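PT26-6P (Thermococcus sp., PDB 2WB7) is of unknown function but is encoded by a family of mobile extrachromosomal elements of Euryarchaea and combines three domains with novel folds. Local coordinates at residues A[82-88]-A[170-176]; A[454-458]-A[484-489]; A[493-497]-A[508-512]. All coordinates share one frame; numbering follows the deposited sequence.

Contact 1 (A[82-88]-A[170-176]); sequences FNKVHIT and KGYQEAW
His-86 and Glu-174 meet across two antiparallel strands, NE2 of the histidine giving its hydrogen to Glu-174 OE1 at 2.7 Å. The pair belongs to the first immunoglobulin-like domain, where strand 85-96 and the loop leading into it run beside strand 163-178. The carboxylate oxygen lies in the imidazole plane, whereas the imidazole reaches it on the anti side, somewhat out of the carboxylate plane, and the two flat groups are turned 41° from each other. The second oxygen, Glu-174 OE2, accepts Trp-176 NE1 from above the carboxylate plane, so one carboxylate is held by two rings. Backbone bonds run alongside, from Glu-174 N to Lys-84 O, from His-86 N to Tyr-172 O, and from Thr-88 N to Lys-170 O, the last at 2.7 Å. An inverse gamma turn centred on Asn-83 precedes the strand, and Asn-83 O accepts Gln-173 NE2 at 3.1 Å; the extended glutamine chain, with CG anti to the backbone N (chi1 -168°), carries the amide there.

Packing spreads outward from this polar row. The His-86 ring forms an offset stack with the Tyr-172 ring, their planes 17° apart, and Tyr-172 OH lies over the imidazole face. On the opposite face of the sheet Val-85 CG2 touches the aliphatic stem of Gln-173 and packs on Ile-75 of strand 66-75, joining the contact to a second sheet. Beyond the turn an aromatic cluster gathers: Phe-82 meets His-193, Tyr-195 and Trp-200, while Trp-176 stacks on His-202. The phenyl and indole rings themselves barely overlap; it is Phe-82 CB that makes the CH-pi contact, sitting 3.6 Å from the centroid of the five-membered ring of Trp-176.

Contact 2 (A[454-458]-A[484-489]); sequences EYKAA and HEMAGD
Two helices run antiparallel here, the short segments at 164° with axes approaching to 7.7 Å, and their backbones come closest at Glu-454 and Gly-488, whose CA atoms are 4.9 Å apart. This close pairing within the helical domain, between helices 442-465 and 471-499, rests on small residues: Gly-488, Ala-457, Ala-458 and Ala-487 all lie in the interface.

Two buried polar links flank the line of closest approach. In the first, His-484 ND1 donates to Glu-454 OE1 at 2.6 Å, reaching the oxygen on its syn side but 30° out of the carboxylate plane. The glutamate gets there by bending at its second torsion (chi2 -55°), which brings OE1 alongside Ala-487 CB. Both partners have a further bond to the C-terminal part of the chain, Glu-454 OE2 with Ser-517 OG and His-484 NE2 with Glu-524 OE2, so the imidazole is held at both nitrogens and its rotation is fixed. Ala-457 CB covers one imidazole face, 3.5 Å above the plane and over its centre.

In the second, the phenol lies across the glycine, whose bare backbone lets the ring come close, with Gly-488 CA over one face of Tyr-455. Lys-425 of helix 408-438 forms salt bridges with Asp-489 OD1 and with Glu-485 OE2, which would be expected to stabilise the buried negative charge; Glu-485 is also bound by the backbone N-H groups of Val-390 and Met-391. The same Asp-489 OD1 accepts the hydrogen of Tyr-455 OH at 2.5 Å, on the anti side of the carboxylate.

Contact 3 (A[493-497]-A[508-512]); sequences NAARK and IDAEK
A helical hairpin brings Ala-494 against Asp-509: helix 471-499 turns back through a short connection into helix 503-523, the last helix of the helical domain. The two segments run antiparallel at 161° with axes 8.7 Å apart, and the CA atoms of Ala-494 and Asp-509 mark the closest backbone approach, at 5.2 Å.

Asp-509 carries the contact. Its OD2 receives Lys-497 NZ at 2.8 Å in a buried salt bridge and uses the syn lone pair. The lysine chain, extended beyond CG, brings NZ to this oxygen, and the two side chains cross at about a right angle. Further partners of the pair come from the segment after strand 370-379: Ser-382 OG bonds to Asp-509 OD1, and Val-383 O accepts from the lysine ammonium. The two charges are thus tied both to each other and to residues 382-383 of the same chain.

Beside the bridge the packing is made by small groups. Asn-493 CB rests near Asp-509 OD2, while the Asn-493 amide gives ND2 to Asp-489 O and takes Ser-385 N at OD1. Tyr-447 of helix 442-465 touches both Ala-494 and Ala-510, and Ala-494 CB lies 3.7 Å from Asp-509 CB.

Contacts 2 and 3 are neighbours in the helical domain, both buried and both using helix 471-499, with centres about 13 Å apart; contact 1 belongs to an immunoglobulin-like domain on the opposite side of the chain's centre, about 80 Å from contact 2 and 69 Å from contact 3, centre to centre. Contact 1 is only partly buried and is built on strand pairing, with backbone bonds flanked by aromatic contacts. The helical pairs instead join through side chains. Contacts 1 and 2 each contain a histidine-carboxylate bond, but contact 2 sets its bond among small residues in a buried interface; in contact 3 one salt bridge is the polar link, beside alanine packing.

Contact 1 (A[82-88]-A[170-176])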
ATOM      1  N   PHE A  82     -52.640   3.939 -12.233  1.00 63.42           N
ATOM      2  CA  PHE A  82     -52.382   5.377 -12.204  1.00 62.86           C
ATOM      3  C   PHE A  82     -51.893   5.791 -10.837  1.00 62.37           C
ATOM      4  O   PHE A  82     -51.539   6.952 -10.616  1.00 62.14           O
ATOM      5  CB  PHE A  82     -53.662   6.152 -12.533  1.00 63.24           C
ATOM      6  CG  PHE A  82     -54.509   5.491 -13.579  1.00 63.76           C
ATOM      7  CD1 PHE A  82     -55.216   4.330 -13.287  1.00 63.94           C
ATOM      8  CD2 PHE A  82     -54.590   6.021 -14.859  1.00 64.27           C
ATOM      9  CE1 PHE A  82     -55.984   3.712 -14.256  1.00 63.89           C
ATOM     10  CE2 PHE A  82     -55.358   5.408 -15.830  1.00 64.15           C
ATOM     11  CZ  PHE A  82     -56.054   4.249 -15.529  1.00 63.77           C
ATOM     12  N   ASN A  83     -51.897   4.835  -9.913  1.00 61.83           N
ATOM     13  CA  ASN A  83     -51.466   5.094  -8.548  1.00 61.47           C
ATOM     14  C   ASN A  83     -49.960   5.296  -8.441  1.00 61.23           C
ATOM     15  O   ASN A  83     -49.283   4.661  -7.636  1.00 61.22           O
ATOM     16  CB  ASN A  83     -51.942   3.977  -7.625  1.00 61.35           C
ATOM     17  CG  ASN A  83     -53.391   4.135  -7.249  1.00 60.80           C
ATOM     18  OD1 ASN A  83     -53.955   3.298  -6.559  1.00 60.11           O
ATOM     19  ND2 ASN A  83     -54.007   5.218  -7.709  1.00 60.57           N
ATOM     20  N   LYS A  84     -49.457   6.210  -9.260  1.00 61.04           N
ATOM     21  CA  LYS A  84     -48.028   6.435  -9.390  1.00 60.86           C
ATOM     22  C   LYS A  84     -47.350   6.924  -8.110  1.00 60.53           C
ATOM     23  O   LYS A  84     -47.885   7.756  -7.371  1.00 60.53           O
ATOM     24  CB  LYS A  84     -47.758   7.407 -10.535  1.00 60.96           C
ATOM     25  CG  LYS A  84     -48.042   6.802 -11.895  1.00 61.71           C
ATOM     26  CD  LYS A  84     -47.973   7.860 -12.979  1.00 63.72           C
ATOM     27  CE  LYS A  84     -48.126   7.248 -14.365  1.00 65.30           C
ATOM     28  NZ  LYS A  84     -47.987   8.279 -15.442  1.00 65.28           N
ATOM     29  N   VAL A  85     -46.156   6.383  -7.871  1.00 59.88           N
ATOM     30  CA  VAL A  85     -45.305   6.799  -6.773  1.00 58.93           C
ATOM     31  C   VAL A  85     -44.373   7.909  -7.250  1.00 58.50           C
ATOM     32  O   VAL A  85     -43.666   7.740  -8.232  1.00 58.09           O
ATOM     33  CB  VAL A  85     -44.470   5.620  -6.270  1.00 58.79           C
ATOM     34  CG1 VAL A  85     -43.437   6.104  -5.294  1.00 58.79           C
ATOM     35  CG2 VAL A  85     -45.369   4.581  -5.628  1.00 58.65           C
ATOM     36  N   HIS A  86     -44.405   9.053  -6.573  1.00 58.34           N
ATOM     37  CA  HIS A  86     -43.507  10.173  -6.885  1.00 58.14           C
ATOM     38  C   HIS A  86     -42.383  10.229  -5.863  1.00 58.31           C
ATOM     39  O   HIS A  86     -42.640  10.138  -4.658  1.00 58.37           O
ATOM     40  CB  HIS A  86     -44.258  11.503  -6.828  1.00 57.71           C
ATOM     41  CG  HIS A  86     -45.262  11.686  -7.919  1.00 56.95           C
ATOM     42  ND1 HIS A  86     -45.097  12.609  -8.929  1.00 56.44           N
ATOM     43  CD2 HIS A  86     -46.450  11.081  -8.151  1.00 56.22           C
ATOM     44  CE1 HIS A  86     -46.134  12.555  -9.745  1.00 56.11           C
ATOM     45  NE2 HIS A  86     -46.971  11.639  -9.292  1.00 56.12           N
ATOM     46  N   ILE A  87     -41.143  10.390  -6.320  1.00 58.25           N
ATOM     47  CA  ILE A  87     -40.036  10.540  -5.375  1.00 58.06           C
ATOM     48  C   ILE A  87     -39.573  11.988  -5.376  1.00 58.21           C
ATOM     49  O   ILE A  87     -39.148  12.512  -6.408  1.00 58.46           O
ATOM     50  CB  ILE A  87     -38.884   9.584  -5.691  1.00 57.80           C
ATOM     51  CG1 ILE A  87     -39.428   8.186  -5.943  1.00 57.15           C
ATOM     52  CG2 ILE A  87     -37.923   9.527  -4.535  1.00 58.01           C
ATOM     53  CD1 ILE A  87     -38.353   7.200  -6.298  1.00 57.47           C
ATOM     54  N   THR A  88     -39.680  12.648  -4.229  1.00 58.21           N
ATOM     55  CA  THR A  88     -39.423  14.086  -4.180  1.00 58.38           C
ATOM     56  C   THR A  88     -38.012  14.411  -3.745  1.00 57.88           C
ATOM     57  O   THR A  88     -37.466  15.474  -4.087  1.00 57.97           O
ATOM     58  CB  THR A  88     -40.368  14.797  -3.221  1.00 58.58           C
ATOM     59  OG1 THR A  88     -41.682  14.251  -3.370  1.00 59.54           O
ATOM     60  CG2 THR A  88     -40.400  16.293  -3.539  1.00 59.31           C
ATOM     61  N   LYS A 170     -38.357  10.245   0.232  1.00 54.70           N
ATOM     62  CA  LYS A 170     -39.557  11.002   0.502  1.00 55.61           C
ATOM     63  C   LYS A 170     -40.314  11.264  -0.788  1.00 55.94           C
ATOM     64  O   LYS A 170     -39.720  11.374  -1.869  1.00 55.99           O
ATOM     65  CB  LYS A 170     -39.198  12.320   1.179  1.00 55.75           C
ATOM     66  CG  LYS A 170     -38.584  12.144   2.550  1.00 57.13           C
ATOM     67  CD  LYS A 170     -38.350  13.488   3.223  1.00 58.80           C
ATOM     68  CE  LYS A 170     -37.703  13.296   4.586  1.00 60.48           C
ATOM     69  NZ  LYS A 170     -37.410  14.602   5.254  1.00 61.39           N
ATOM     70  N   GLY A 171     -41.632  11.366  -0.662  1.00 56.23           N
ATOM     71  CA  GLY A 171     -42.505  11.642  -1.789  1.00 56.44           C
ATOM     72  C   GLY A 171     -43.911  11.193  -1.463  1.00 56.77           C
ATOM     73  O   GLY A 171     -44.234  10.951  -0.292  1.00 57.04           O
ATOM     74  N   TYR A 172     -44.747  11.057  -2.489  1.00 56.80           N
ATOM     75  CA  TYR A 172     -46.143  10.692  -2.275  1.00 56.84           C
ATOM     76  C   TYR A 172     -46.706   9.755  -3.331  1.00 57.26           C
ATOM     77  O   TYR A 172     -46.314   9.812  -4.501  1.00 57.21           O
ATOM     78  CB  TYR A 172     -46.994  11.948  -2.251  1.00 56.65           C
ATOM     79  CG  TYR A 172     -47.002  12.681  -3.573  1.00 55.78           C
ATOM     80  CD1 TYR A 172     -47.871  12.308  -4.591  1.00 54.73           C
ATOM     81  CD2 TYR A 172     -46.145  13.744  -3.800  1.00 54.65           C
ATOM     82  CE1 TYR A 172     -47.888  12.979  -5.791  1.00 54.82           C
ATOM     83  CE2 TYR A 172     -46.156  14.422  -4.998  1.00 54.43           C
ATOM     84  CZ  TYR A 172     -47.030  14.040  -5.991  1.00 54.55           C
ATOM     85  OH  TYR A 172     -47.041  14.713  -7.196  1.00 54.69           O
ATOM     86  N   GLN A 173     -47.646   8.908  -2.918  1.00 57.67           N
ATOM     87  CA  GLN A 173     -48.356   8.056  -3.863  1.00 58.22           C
ATOM     88  C   GLN A 173     -49.712   8.636  -4.241  1.00 58.91           C
ATOM     89  O   GLN A 173     -50.449   9.142  -3.385  1.00 58.81           O
ATOM     90  CB  GLN A 173     -48.542   6.646  -3.319  1.00 57.96           C
ATOM     91  CG  GLN A 173     -49.000   5.682  -4.388  1.00 57.81           C
ATOM     92  CD  GLN A 173     -48.971   4.252  -3.922  1.00 58.51           C
ATOM     93  OE1 GLN A 173     -48.760   3.981  -2.738  1.00 59.16           O
ATOM     94  NE2 GLN A 173     -49.194   3.316  -4.849  1.00 58.10           N
ATOM     95  N   GLU A 174     -50.038   8.555  -5.530  1.00 59.50           N
ATOM     96  CA  GLU A 174     -51.342   8.966  -6.010  1.00 60.10           C
ATOM     97  C   GLU A 174     -52.383   7.891  -5.710  1.00 60.65           C
ATOM     98  O   GLU A 174     -52.113   6.691  -5.854  1.00 60.77           O
ATOM     99  CB  GLU A 174     -51.297   9.226  -7.506  1.00 60.07           C
ATOM    100  CG  GLU A 174     -50.433  10.409  -7.916  1.00 60.81           C
ATOM    101  CD  GLU A 174     -50.472  10.659  -9.424  1.00 62.02           C
ATOM    102  OE1 GLU A 174     -49.393  10.716 -10.056  1.00 63.03           O
ATOM    103  OE2 GLU A 174     -51.583  10.785  -9.983  1.00 62.40           O
ATOM    104  N   ALA A 175     -53.566   8.332  -5.280  1.00 61.03           N
ATOM    105  CA  ALA A 175     -54.711   7.448  -5.082  1.00 61.24           C
ATOM    106  C   ALA A 175     -55.783   7.809  -6.109  1.00 61.47           C
ATOM    107  O   ALA A 175     -56.171   8.967  -6.211  1.00 61.45           O
ATOM    108  CB  ALA A 175     -55.251   7.603  -3.665  1.00 61.47           C
ATOM    109  N   TRP A 176     -56.246   6.825  -6.872  1.00 61.84           N
ATOM    110  CA  TRP A 176     -57.275   7.051  -7.888  1.00 62.38           C
ATOM    111  C   TRP A 176     -58.497   6.167  -7.626  1.00 62.81           C
ATOM    112  O   TRP A 176     -58.345   5.001  -7.265  1.00 62.94           O
ATOM    113  CB  TRP A 176     -56.717   6.775  -9.292  1.00 62.23           C
ATOM    114  CG  TRP A 176     -55.729   7.809  -9.785  1.00 62.36           C
ATOM    115  CD1 TRP A 176     -54.509   8.096  -9.243  1.00 62.91           C
ATOM    116  CD2 TRP A 176     -55.877   8.685 -10.922  1.00 62.26           C
ATOM    117  NE1 TRP A 176     -53.888   9.092  -9.968  1.00 62.40           N
ATOM    118  CE2 TRP A 176     -54.704   9.470 -11.003  1.00 61.98           C
ATOM    119  CE3 TRP A 176     -56.886   8.884 -11.875  1.00 61.64           C
ATOM    120  CZ2 TRP A 176     -54.517  10.443 -11.994  1.00 60.87           C
ATOM    121  CZ3 TRP A 176     -56.695   9.852 -12.862  1.00 60.78           C
ATOM    122  CH2 TRP A 176     -55.519  10.617 -12.911  1.00 60.58           C
TER

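Contact 2 (A[454-458]-A[484-489])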
ATOM      1  N   GLU A 454      26.650 -16.006  12.067  1.00 36.13           N
ATOM      2  CA  GLU A 454      26.893 -15.950  10.630  1.00 35.43           C
ATOM      3  C   GLU A 454      28.385 -15.862  10.327  1.00 34.82           C
ATOM      4  O   GLU A 454      28.912 -16.633   9.500  1.00 34.29           O
ATOM      5  CB  GLU A 454      26.128 -14.806   9.978  1.00 35.18           C
ATOM      6  CG  GLU A 454      24.641 -15.070   9.892  1.00 36.77           C
ATOM      7  CD  GLU A 454      24.312 -16.385   9.174  1.00 39.67           C
ATOM      8  OE1 GLU A 454      24.759 -16.626   8.027  1.00 38.02           O
ATOM      9  OE2 GLU A 454      23.573 -17.200   9.764  1.00 43.50           O
ATOM     10  N   TYR A 455      29.056 -14.934  11.013  1.00 33.99           N
ATOM     11  CA  TYR A 455      30.485 -14.738  10.850  1.00 33.18           C
ATOM     12  C   TYR A 455      31.204 -16.031  11.166  1.00 33.24           C
ATOM     13  O   TYR A 455      32.089 -16.437  10.426  1.00 33.08           O
ATOM     14  CB  TYR A 455      30.986 -13.614  11.747  1.00 32.77           C
ATOM     15  CG  TYR A 455      30.509 -12.234  11.326  1.00 32.03           C
ATOM     16  CD1 TYR A 455      30.146 -11.277  12.271  1.00 30.32           C
ATOM     17  CD2 TYR A 455      30.425 -11.886   9.987  1.00 31.50           C
ATOM     18  CE1 TYR A 455      29.727 -10.013  11.897  1.00 28.92           C
ATOM     19  CE2 TYR A 455      30.001 -10.617   9.599  1.00 30.31           C
ATOM     20  CZ  TYR A 455      29.652  -9.686  10.557  1.00 29.39           C
ATOM     21  OH  TYR A 455      29.232  -8.432  10.159  1.00 27.25           O
ATOM     22  N   LYS A 456      30.812 -16.678  12.266  1.00 33.46           N
ATOM     23  CA  LYS A 456      31.349 -17.996  12.651  1.00 33.42           C
ATOM     24  C   LYS A 456      31.205 -19.010  11.524  1.00 32.92           C
ATOM     25  O   LYS A 456      32.119 -19.802  11.270  1.00 33.26           O
ATOM     26  CB  LYS A 456      30.644 -18.555  13.896  1.00 33.78           C
ATOM     27  CG  LYS A 456      31.133 -18.061  15.276  1.00 35.08           C
ATOM     28  CD  LYS A 456      30.937 -19.216  16.272  1.00 39.68           C
ATOM     29  CE  LYS A 456      30.330 -18.798  17.606  1.00 43.61           C
ATOM     30  NZ  LYS A 456      31.304 -18.944  18.750  1.00 46.79           N
ATOM     31  N   ALA A 457      30.061 -19.010  10.851  1.00 32.05           N
ATOM     32  CA  ALA A 457      29.877 -19.953   9.745  1.00 31.83           C
ATOM     33  C   ALA A 457      30.834 -19.639   8.601  1.00 31.83           C
ATOM     34  O   ALA A 457      31.333 -20.543   7.914  1.00 32.22           O
ATOM     35  CB  ALA A 457      28.450 -19.921   9.243  1.00 31.75           C
ATOM     36  N   ALA A 458      31.059 -18.350   8.370  1.00 31.12           N
ATOM     37  CA  ALA A 458      31.930 -17.927   7.301  1.00 30.79           C
ATOM     38  C   ALA A 458      33.356 -18.339   7.608  1.00 30.84           C
ATOM     39  O   ALA A 458      34.054 -18.872   6.746  1.00 30.55           O
ATOM     40  CB  ALA A 458      31.840 -16.440   7.116  1.00 31.19           C
ATOM     41  N   HIS A 484      27.400 -15.795   3.983  1.00 32.08           N
ATOM     42  CA  HIS A 484      27.389 -15.778   5.445  1.00 31.83           C
ATOM     43  C   HIS A 484      27.900 -14.435   5.952  1.00 31.60           C
ATOM     44  O   HIS A 484      27.322 -13.873   6.876  1.00 31.88           O
ATOM     45  CB  HIS A 484      28.196 -16.932   6.073  1.00 31.96           C
ATOM     46  CG  HIS A 484      27.458 -18.237   6.135  1.00 32.88           C
ATOM     47  ND1 HIS A 484      26.167 -18.345   6.614  1.00 34.26           N
ATOM     48  CD2 HIS A 484      27.833 -19.492   5.789  1.00 32.73           C
ATOM     49  CE1 HIS A 484      25.777 -19.606   6.549  1.00 34.06           C
ATOM     50  NE2 HIS A 484      26.765 -20.320   6.041  1.00 33.99           N
ATOM     51  N   GLU A 485      28.970 -13.905   5.361  1.00 31.25           N
ATOM     52  CA  GLU A 485      29.452 -12.598   5.806  1.00 31.29           C
ATOM     53  C   GLU A 485      28.418 -11.501   5.550  1.00 30.98           C
ATOM     54  O   GLU A 485      28.273 -10.572   6.352  1.00 30.97           O
ATOM     55  CB  GLU A 485      30.786 -12.198   5.173  1.00 31.16           C
ATOM     56  CG  GLU A 485      31.405 -11.039   5.939  1.00 31.92           C
ATOM     57  CD  GLU A 485      32.345 -10.138   5.119  1.00 32.00           C
ATOM     58  OE1 GLU A 485      32.693 -10.503   3.978  1.00 29.11           O
ATOM     59  OE2 GLU A 485      32.734  -9.057   5.650  1.00 31.57           O
HETATM   60  N   MSE A 486      27.709 -11.616   4.428  1.00 30.38           N
HETATM   61  CA  MSE A 486      26.663 -10.668   4.063  1.00 29.68           C
HETATM   62  C   MSE A 486      25.506 -10.717   5.059  1.00 29.53           C
HETATM   63  O   MSE A 486      24.982  -9.674   5.484  1.00 29.46           O
HETATM   64  CB  MSE A 486      26.167 -10.980   2.663  1.00 29.62           C
HETATM   65  CG  MSE A 486      27.154 -10.609   1.554  1.00 30.32           C
HETATM   66 SE   MSE A 486      26.660 -11.507  -0.119  1.00 31.39          SE
HETATM   67  CE  MSE A 486      27.668 -10.499  -1.443  1.00 31.21           C
ATOM     68  N   ALA A 487      25.124 -11.942   5.434  1.00 29.01           N
ATOM     69  CA  ALA A 487      24.105 -12.193   6.444  1.00 27.97           C
ATOM     70  C   ALA A 487      24.492 -11.572   7.789  1.00 27.76           C
ATOM     71  O   ALA A 487      23.726 -10.829   8.391  1.00 27.63           O
ATOM     72  CB  ALA A 487      23.903 -13.664   6.579  1.00 27.51           C
ATOM     73  N   GLY A 488      25.704 -11.851   8.240  1.00 27.89           N
ATOM     74  CA  GLY A 488      26.215 -11.269   9.463  1.00 27.86           C
ATOM     75  C   GLY A 488      26.224  -9.762   9.399  1.00 28.48           C
ATOM     76  O   GLY A 488      25.874  -9.089  10.378  1.00 28.19           O
ATOM     77  N   ASP A 489      26.621  -9.217   8.251  1.00 29.05           N
ATOM     78  CA  ASP A 489      26.594  -7.759   8.066  1.00 29.78           C
ATOM     79  C   ASP A 489      25.186  -7.192   8.251  1.00 29.79           C
ATOM     80  O   ASP A 489      25.003  -6.135   8.859  1.00 29.85           O
ATOM     81  CB  ASP A 489      27.186  -7.355   6.717  1.00 29.68           C
ATOM     82  CG  ASP A 489      28.704  -7.512   6.686  1.00 31.96           C
ATOM     83  OD1 ASP A 489      29.330  -7.557   7.778  1.00 32.72           O
ATOM     84  OD2 ASP A 489      29.278  -7.586   5.574  1.00 33.78           O
TER

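Contact 3 (A[493-497]-A[508-512])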
ATOM      1  N   ASN A 493      23.732  -4.557  11.190  1.00 30.35           N
ATOM      2  CA  ASN A 493      22.855  -3.439  10.886  1.00 29.99           C
ATOM      3  C   ASN A 493      21.561  -3.531  11.698  1.00 29.92           C
ATOM      4  O   ASN A 493      21.125  -2.546  12.298  1.00 29.37           O
ATOM      5  CB  ASN A 493      22.548  -3.380   9.395  1.00 29.77           C
ATOM      6  CG  ASN A 493      23.649  -2.700   8.599  1.00 30.41           C
ATOM      7  OD1 ASN A 493      23.667  -1.476   8.451  1.00 31.46           O
ATOM      8  ND2 ASN A 493      24.571  -3.490   8.076  1.00 29.62           N
ATOM      9  N   ALA A 494      20.968  -4.721  11.736  1.00 30.08           N
ATOM     10  CA  ALA A 494      19.696  -4.904  12.427  1.00 30.82           C
ATOM     11  C   ALA A 494      19.801  -4.587  13.939  1.00 31.42           C
ATOM     12  O   ALA A 494      19.021  -3.778  14.491  1.00 31.25           O
ATOM     13  CB  ALA A 494      19.159  -6.306  12.199  1.00 30.26           C
ATOM     14  N   ALA A 495      20.775  -5.210  14.602  1.00 31.43           N
ATOM     15  CA  ALA A 495      20.981  -4.955  16.017  1.00 31.41           C
ATOM     16  C   ALA A 495      21.168  -3.468  16.289  1.00 31.32           C
ATOM     17  O   ALA A 495      20.564  -2.917  17.194  1.00 30.91           O
ATOM     18  CB  ALA A 495      22.167  -5.750  16.522  1.00 31.57           C
ATOM     19  N   ARG A 496      21.997  -2.823  15.478  1.00 32.06           N
ATOM     20  CA  ARG A 496      22.302  -1.407  15.648  1.00 33.21           C
ATOM     21  C   ARG A 496      21.060  -0.531  15.519  1.00 33.56           C
ATOM     22  O   ARG A 496      20.870   0.417  16.285  1.00 33.99           O
ATOM     23  CB  ARG A 496      23.363  -0.969  14.638  1.00 33.53           C
ATOM     24  CG  ARG A 496      23.763   0.510  14.730  1.00 35.09           C
ATOM     25  CD  ARG A 496      24.796   0.928  13.658  1.00 38.55           C
ATOM     26  NE  ARG A 496      24.317   0.719  12.288  1.00 41.93           N
ATOM     27  CZ  ARG A 496      23.741   1.659  11.537  1.00 42.89           C
ATOM     28  NH1 ARG A 496      23.580   2.887  12.020  1.00 41.76           N
ATOM     29  NH2 ARG A 496      23.325   1.362  10.304  1.00 42.76           N
ATOM     30  N   LYS A 497      20.205  -0.863  14.559  1.00 33.86           N
ATOM     31  CA  LYS A 497      18.949  -0.162  14.386  1.00 33.71           C
ATOM     32  C   LYS A 497      17.988  -0.452  15.528  1.00 34.17           C
ATOM     33  O   LYS A 497      17.380   0.464  16.074  1.00 33.95           O
ATOM     34  CB  LYS A 497      18.329  -0.535  13.047  1.00 33.83           C
ATOM     35  CG  LYS A 497      18.936   0.248  11.903  1.00 33.34           C
ATOM     36  CD  LYS A 497      18.866  -0.468  10.589  1.00 31.66           C
ATOM     37  CE  LYS A 497      19.554   0.377   9.530  1.00 32.39           C
ATOM     38  NZ  LYS A 497      19.357  -0.184   8.168  1.00 32.92           N
ATOM     39  N   ILE A 508      13.601  -5.522   8.679  1.00 32.29           N
ATOM     40  CA  ILE A 508      13.944  -5.749   7.285  1.00 32.67           C
ATOM     41  C   ILE A 508      15.363  -6.337   7.175  1.00 33.29           C
ATOM     42  O   ILE A 508      15.581  -7.402   6.562  1.00 33.53           O
ATOM     43  CB  ILE A 508      13.843  -4.461   6.465  1.00 32.46           C
ATOM     44  CG1 ILE A 508      12.368  -4.047   6.309  1.00 31.24           C
ATOM     45  CG2 ILE A 508      14.495  -4.669   5.130  1.00 31.54           C
ATOM     46  CD1 ILE A 508      12.152  -2.594   5.980  1.00 28.41           C
ATOM     47  N   ASP A 509      16.327  -5.655   7.789  1.00 33.49           N
ATOM     48  CA  ASP A 509      17.685  -6.168   7.803  1.00 33.37           C
ATOM     49  C   ASP A 509      17.702  -7.627   8.282  1.00 33.26           C
ATOM     50  O   ASP A 509      18.297  -8.479   7.626  1.00 33.31           O
ATOM     51  CB  ASP A 509      18.585  -5.269   8.650  1.00 33.30           C
ATOM     52  CG  ASP A 509      18.830  -3.920   8.000  1.00 33.51           C
ATOM     53  OD1 ASP A 509      18.820  -3.876   6.751  1.00 33.52           O
ATOM     54  OD2 ASP A 509      19.038  -2.915   8.725  1.00 32.09           O
ATOM     55  N   ALA A 510      17.022  -7.914   9.392  1.00 33.11           N
ATOM     56  CA  ALA A 510      17.045  -9.258   9.968  1.00 33.24           C
ATOM     57  C   ALA A 510      16.469 -10.279   9.017  1.00 33.47           C
ATOM     58  O   ALA A 510      16.960 -11.400   8.940  1.00 33.69           O
ATOM     59  CB  ALA A 510      16.318  -9.303  11.296  1.00 33.37           C
ATOM     60  N   GLU A 511      15.446  -9.886   8.270  1.00 34.12           N
ATOM     61  CA  GLU A 511      14.859 -10.764   7.253  1.00 34.48           C
ATOM     62  C   GLU A 511      15.814 -11.045   6.096  1.00 34.36           C
ATOM     63  O   GLU A 511      15.895 -12.178   5.591  1.00 34.08           O
ATOM     64  CB  GLU A 511      13.580 -10.155   6.713  1.00 34.97           C
ATOM     65  CG  GLU A 511      13.169 -10.697   5.350  1.00 38.08           C
ATOM     66  CD  GLU A 511      12.734 -12.154   5.408  1.00 42.19           C
ATOM     67  OE1 GLU A 511      12.259 -12.591   6.488  1.00 43.32           O
ATOM     68  OE2 GLU A 511      12.881 -12.860   4.380  1.00 43.42           O
ATOM     69  N   LYS A 512      16.520 -10.005   5.654  1.00 34.31           N
ATOM     70  CA  LYS A 512      17.541 -10.175   4.618  1.00 34.20           C
ATOM     71  C   LYS A 512      18.605 -11.132   5.107  1.00 33.84           C
ATOM     72  O   LYS A 512      19.080 -11.976   4.352  1.00 33.65           O
ATOM     73  CB  LYS A 512      18.203  -8.847   4.265  1.00 34.65           C
ATOM     74  CG  LYS A 512      17.270  -7.854   3.613  1.00 35.76           C
ATOM     75  CD  LYS A 512      16.486  -8.521   2.492  1.00 37.92           C
ATOM     76  CE  LYS A 512      17.262  -8.521   1.184  1.00 38.39           C
ATOM     77  NZ  LYS A 512      16.485  -9.209   0.100  1.00 38.87           N
TER